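Local coordinates for Thiol:disulfide interchange protein DsbC (Haemophilus influenzae, PDB 1T3B) that probably forms and reshuffles disulfide bonds in periplasmic proteins, working as a homodimeric thiol:disulfide isomerase of the thioredoxin family, at residues A[87-91]-A[202-207]; A[90-95]-A[182-186]. One frame throughout, in Å; residues are numbered along the deposited sequence.

Contact 1 (A[87-91]-A[202-207])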
# COMPACT_ATOMS: atom_id res chain seq x y z
N LYS A 87 21.54 27.67 -12.39
CA LYS A 87 21.50 27.67 -10.94
C LYS A 87 20.50 26.57 -10.62
O LYS A 87 20.42 26.08 -9.49
CB LYS A 87 21.01 29.03 -10.43
CG LYS A 87 22.01 30.13 -10.71
CD LYS A 87 21.40 31.52 -10.59
CE LYS A 87 22.33 32.55 -11.25
NZ LYS A 87 22.66 32.15 -12.65
N HIS A 88 19.74 26.16 -11.64
CA HIS A 88 18.73 25.11 -11.52
C HIS A 88 18.61 24.27 -12.79
O HIS A 88 18.90 24.74 -13.89
CB HIS A 88 17.37 25.73 -11.19
CG HIS A 88 17.40 26.62 -9.99
ND1 HIS A 88 17.78 26.17 -8.74
CD2 HIS A 88 17.10 27.94 -9.85
CE1 HIS A 88 17.73 27.18 -7.88
NE2 HIS A 88 17.32 28.26 -8.53
N VAL A 89 18.19 23.02 -12.64
CA VAL A 89 18.06 22.10 -13.76
C VAL A 89 16.81 21.25 -13.56
O VAL A 89 16.87 20.16 -13.00
CB VAL A 89 19.27 21.14 -13.84
CG1 VAL A 89 19.13 20.18 -15.01
CG2 VAL A 89 20.54 21.94 -13.97
N VAL A 90 15.67 21.75 -14.04
CA VAL A 90 14.42 21.02 -13.87
C VAL A 90 13.93 20.28 -15.12
O VAL A 90 14.03 20.80 -16.22
CB VAL A 90 13.32 21.96 -13.39
CG1 VAL A 90 13.82 22.75 -12.20
CG2 VAL A 90 12.89 22.91 -14.51
N THR A 91 13.42 19.07 -14.93
CA THR A 91 12.89 18.25 -16.01
C THR A 91 11.37 18.41 -16.03
O THR A 91 10.70 18.21 -15.02
CB THR A 91 13.21 16.78 -15.83
OG1 THR A 91 14.62 16.61 -15.66
CG2 THR A 91 12.77 16.00 -17.05
N LEU A 202 8.57 29.50 -10.24
CA LEU A 202 9.34 28.27 -10.37
C LEU A 202 10.68 28.40 -9.65
O LEU A 202 11.20 27.43 -9.11
CB LEU A 202 9.57 27.93 -11.84
CG LEU A 202 10.52 26.75 -12.08
CD1 LEU A 202 10.00 25.51 -11.39
CD2 LEU A 202 10.67 26.50 -13.56
N LEU A 203 11.23 29.61 -9.62
CA LEU A 203 12.51 29.85 -8.97
C LEU A 203 12.40 29.64 -7.45
O LEU A 203 13.10 28.79 -6.88
CB LEU A 203 13.01 31.27 -9.27
CG LEU A 203 14.39 31.65 -8.74
CD1 LEU A 203 15.46 30.75 -9.37
CD2 LEU A 203 14.66 33.12 -9.05
N ARG A 204 11.54 30.42 -6.80
CA ARG A 204 11.34 30.29 -5.36
C ARG A 204 11.13 28.83 -4.99
O ARG A 204 11.93 28.24 -4.26
CB ARG A 204 10.13 31.09 -4.92
CG ARG A 204 10.29 32.59 -5.05
CD ARG A 204 8.95 33.25 -4.87
NE ARG A 204 8.56 34.04 -6.03
CZ ARG A 204 7.30 34.20 -6.42
NH1 ARG A 204 6.32 33.62 -5.75
NH2 ARG A 204 7.01 34.97 -7.47
N ALA A 205 10.06 28.24 -5.51
CA ALA A 205 9.74 26.85 -5.25
C ALA A 205 10.99 25.97 -5.20
O ALA A 205 11.08 25.02 -4.41
CB ALA A 205 8.78 26.33 -6.32
N LEU A 206 11.95 26.30 -6.05
CA LEU A 206 13.21 25.56 -6.13
C LEU A 206 14.17 25.99 -5.02
O LEU A 206 14.79 25.15 -4.36
CB LEU A 206 13.86 25.79 -7.49
CG LEU A 206 13.47 24.91 -8.68
CD1 LEU A 206 13.61 25.70 -9.98
CD2 LEU A 206 14.33 23.64 -8.71
N GLU A 207 14.30 27.30 -4.82
CA GLU A 207 15.20 27.84 -3.81
C GLU A 207 14.72 27.51 -2.39
O GLU A 207 15.52 27.10 -1.54
CB GLU A 207 15.35 29.35 -3.99
CG GLU A 207 15.76 29.74 -5.41
CD GLU A 207 16.10 31.21 -5.56
OE1 GLU A 207 15.40 32.06 -4.98
OE2 GLU A 207 17.07 31.52 -6.29
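The H88 imidazole lies against helix 199-208, between L203, L206 and E207, and carries the largest share of the interface. L206 makes a CH-pi contact with it: L206 CB sits over the middle of the ring, 4.2 Å from the ring centroid and 12° off the ring normal. The rest of that leucine runs back past the histidine in the opposite direction, bringing L206 CD1 to 3.9 Å from H88 CG. K87 CB covers the other face of the ring near its rim, so the imidazole is layered between its own chain neighbour and the helix. At the ring edge, L203 CD1 reaches H88 NE2 at 3.2 Å, a tight approach. L203 delivers this methyl by directing CG away from its backbone N (chi1 -176°), and the two side chains meet at about a right angle.

Apolar packing continues two residues along the strand. V90 CG1 fits against both branches of L206, at 3.6 Å from CD2 and 3.7 Å from CD1, while V90 CG2 makes a looser contact with L202 CD2 at 4.3 Å.

E207 adds van der Waals packing, its CG lying 3.8 Å from H88 NE2. Its extended chain takes the carboxylate near the ring without bonding to it: OE2 lies at the ring edge, in the ring plane, 4.0 Å from H88 NE2, though its negative charge might still favour a protonated imidazole.

Strand residues 88-91 and helix residues 202-207 run at 105° to one another. I116 of the adjacent strand 116-122 touches both H88 and L206, and L114 just before it touches L203. V90 and L202 also share I185 of strand 184-186, so the helix covers one end of the mixed sheet.

Contact 2 (A[90-95]-A[182-186])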
# COMPACT_ATOMS: atom_id res chain seq x y z
N VAL A 90 15.67 21.75 -14.04
CA VAL A 90 14.42 21.02 -13.87
C VAL A 90 13.93 20.28 -15.12
O VAL A 90 14.03 20.80 -16.22
CB VAL A 90 13.32 21.96 -13.39
CG1 VAL A 90 13.82 22.75 -12.20
CG2 VAL A 90 12.89 22.91 -14.51
N THR A 91 13.42 19.07 -14.93
CA THR A 91 12.89 18.25 -16.01
C THR A 91 11.37 18.41 -16.03
O THR A 91 10.70 18.21 -15.02
CB THR A 91 13.21 16.78 -15.83
OG1 THR A 91 14.62 16.61 -15.66
CG2 THR A 91 12.77 16.00 -17.05
N VAL A 92 10.83 18.75 -17.20
CA VAL A 92 9.40 18.99 -17.35
C VAL A 92 8.74 17.96 -18.24
O VAL A 92 9.26 17.66 -19.32
CB VAL A 92 9.16 20.37 -17.98
CG1 VAL A 92 7.71 20.61 -18.24
CG2 VAL A 92 9.73 21.42 -17.10
N PHE A 93 7.62 17.40 -17.80
CA PHE A 93 6.88 16.44 -18.62
C PHE A 93 5.89 17.28 -19.39
O PHE A 93 5.08 18.00 -18.82
CB PHE A 93 6.18 15.39 -17.77
CG PHE A 93 7.11 14.35 -17.22
CD1 PHE A 93 7.82 14.58 -16.05
CD2 PHE A 93 7.29 13.14 -17.88
CE1 PHE A 93 8.70 13.62 -15.55
CE2 PHE A 93 8.17 12.18 -17.40
CZ PHE A 93 8.88 12.42 -16.23
N MET A 94 5.97 17.21 -20.70
CA MET A 94 5.14 18.07 -21.50
C MET A 94 4.37 17.37 -22.60
O MET A 94 4.73 16.28 -23.03
CB MET A 94 6.06 19.16 -22.04
CG MET A 94 5.47 20.05 -23.06
SD MET A 94 6.63 20.18 -24.42
CE MET A 94 6.21 18.75 -25.34
N ASP A 95 3.29 18.01 -23.03
CA ASP A 95 2.44 17.49 -24.10
C ASP A 95 2.28 18.63 -25.10
O ASP A 95 2.21 19.79 -24.72
CB ASP A 95 1.08 17.07 -23.55
CG ASP A 95 0.26 16.29 -24.55
OD1 ASP A 95 0.07 16.79 -25.68
OD2 ASP A 95 -0.19 15.17 -24.21
N THR A 182 -0.22 17.95 -17.40
CA THR A 182 0.95 18.67 -17.86
C THR A 182 0.71 20.17 -17.95
O THR A 182 -0.41 20.62 -18.17
CB THR A 182 1.41 18.13 -19.24
OG1 THR A 182 0.31 18.13 -20.15
CG2 THR A 182 1.94 16.71 -19.10
N PRO A 183 1.76 20.96 -17.78
CA PRO A 183 3.13 20.51 -17.52
C PRO A 183 3.33 20.04 -16.09
O PRO A 183 2.52 20.33 -15.21
CB PRO A 183 3.96 21.75 -17.83
CG PRO A 183 3.06 22.83 -17.38
CD PRO A 183 1.72 22.42 -17.93
N SER A 184 4.42 19.32 -15.86
CA SER A 184 4.75 18.85 -14.53
C SER A 184 6.26 18.92 -14.42
O SER A 184 6.96 18.22 -15.14
CB SER A 184 4.26 17.41 -14.33
OG SER A 184 2.85 17.32 -14.37
N ILE A 185 6.74 19.79 -13.53
CA ILE A 185 8.16 20.02 -13.29
C ILE A 185 8.75 19.11 -12.22
O ILE A 185 8.31 19.14 -11.07
CB ILE A 185 8.41 21.46 -12.82
CG1 ILE A 185 7.94 22.48 -13.86
CG2 ILE A 185 9.86 21.63 -12.51
CD1 ILE A 185 6.50 22.93 -13.71
N VAL A 186 9.75 18.33 -12.57
CA VAL A 186 10.40 17.45 -11.60
C VAL A 186 11.71 18.08 -11.20
O VAL A 186 12.58 18.31 -12.02
CB VAL A 186 10.68 16.06 -12.17
CG1 VAL A 186 11.45 15.23 -11.16
CG2 VAL A 186 9.38 15.38 -12.53
O HOH W 1 15.43 17.58 -13.12
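The carbonyl oxygen of V186 receives two donors, the backbone N of T91 at 3.1 Å and water 1 at the same distance. Water 1 also accepts the hydroxyl of T91 through OG1 at 2.8 Å, bridging side chain and backbone across the strands. T91 OG1 is further bonded to R119 NH2. The return bond, from V186 N to T91 O, is short at 2.6 Å and nearly straight (174° at the hydrogen), completing the hydrogen-bonded pair T91-V186. Two residues on, F93 N donates to S184 O at 2.9 Å, whereas the reciprocal S184 N to F93 O bond is weak.

Between these pairs V92 and I185 form a non-hydrogen-bonded pair, their side chains running side by side on one face of the sheet with V92 CG2 against I185 CG1. V92 CG1, turned away from its backbone N (chi1 176°), meets P183 CB instead, and I185 CG2 packs 3.6 Å from V90 CB. T91, F93, S184 and V186 occupy the other face. There V186 CG2 meets F93 CE1 at 3.6 Å, in the plane of the ring and at its edge, and S184 O also lies along this rim.

Past the paired strands, T182 CG2 lies 3.4 Å from F93 O, and P183 CA approaches the same oxygen through a CA-H...O contact. D95 holds T97 OG1 and R125 N with its two carboxylate oxygens. The peptide bond before P183 is cis, and T182 and P183 both touch C101, with T182 also on C98, the cysteines of the redox-active disulfide. A cis-proline loop entering an antiparallel edge strand beside a CxxC helix start is the hallmark of the thioredoxin active site.

How the contacts relate
Both contacts start from strand 88-94 and lie in the thioredoxin-like domain. From there the chain passes through helices 99-105 and 108-113, strand 116-122 and three more helices before contact 2 brings residues 182-186 back beside the strand, closing a loop of 86 residues. It then runs on to helix 199-208, where contact 1 closes a longer loop of 110 residues. Contact 2 therefore nests within contact 1, and V90 and T91 of the shared strand belong to both. Their centres are 12 Å apart, joined directly where L202 CD1 packs 4.0 Å from I185 CG2. Together they tie edge strand 184-186 and the C-terminal helix to interior strand 88-94.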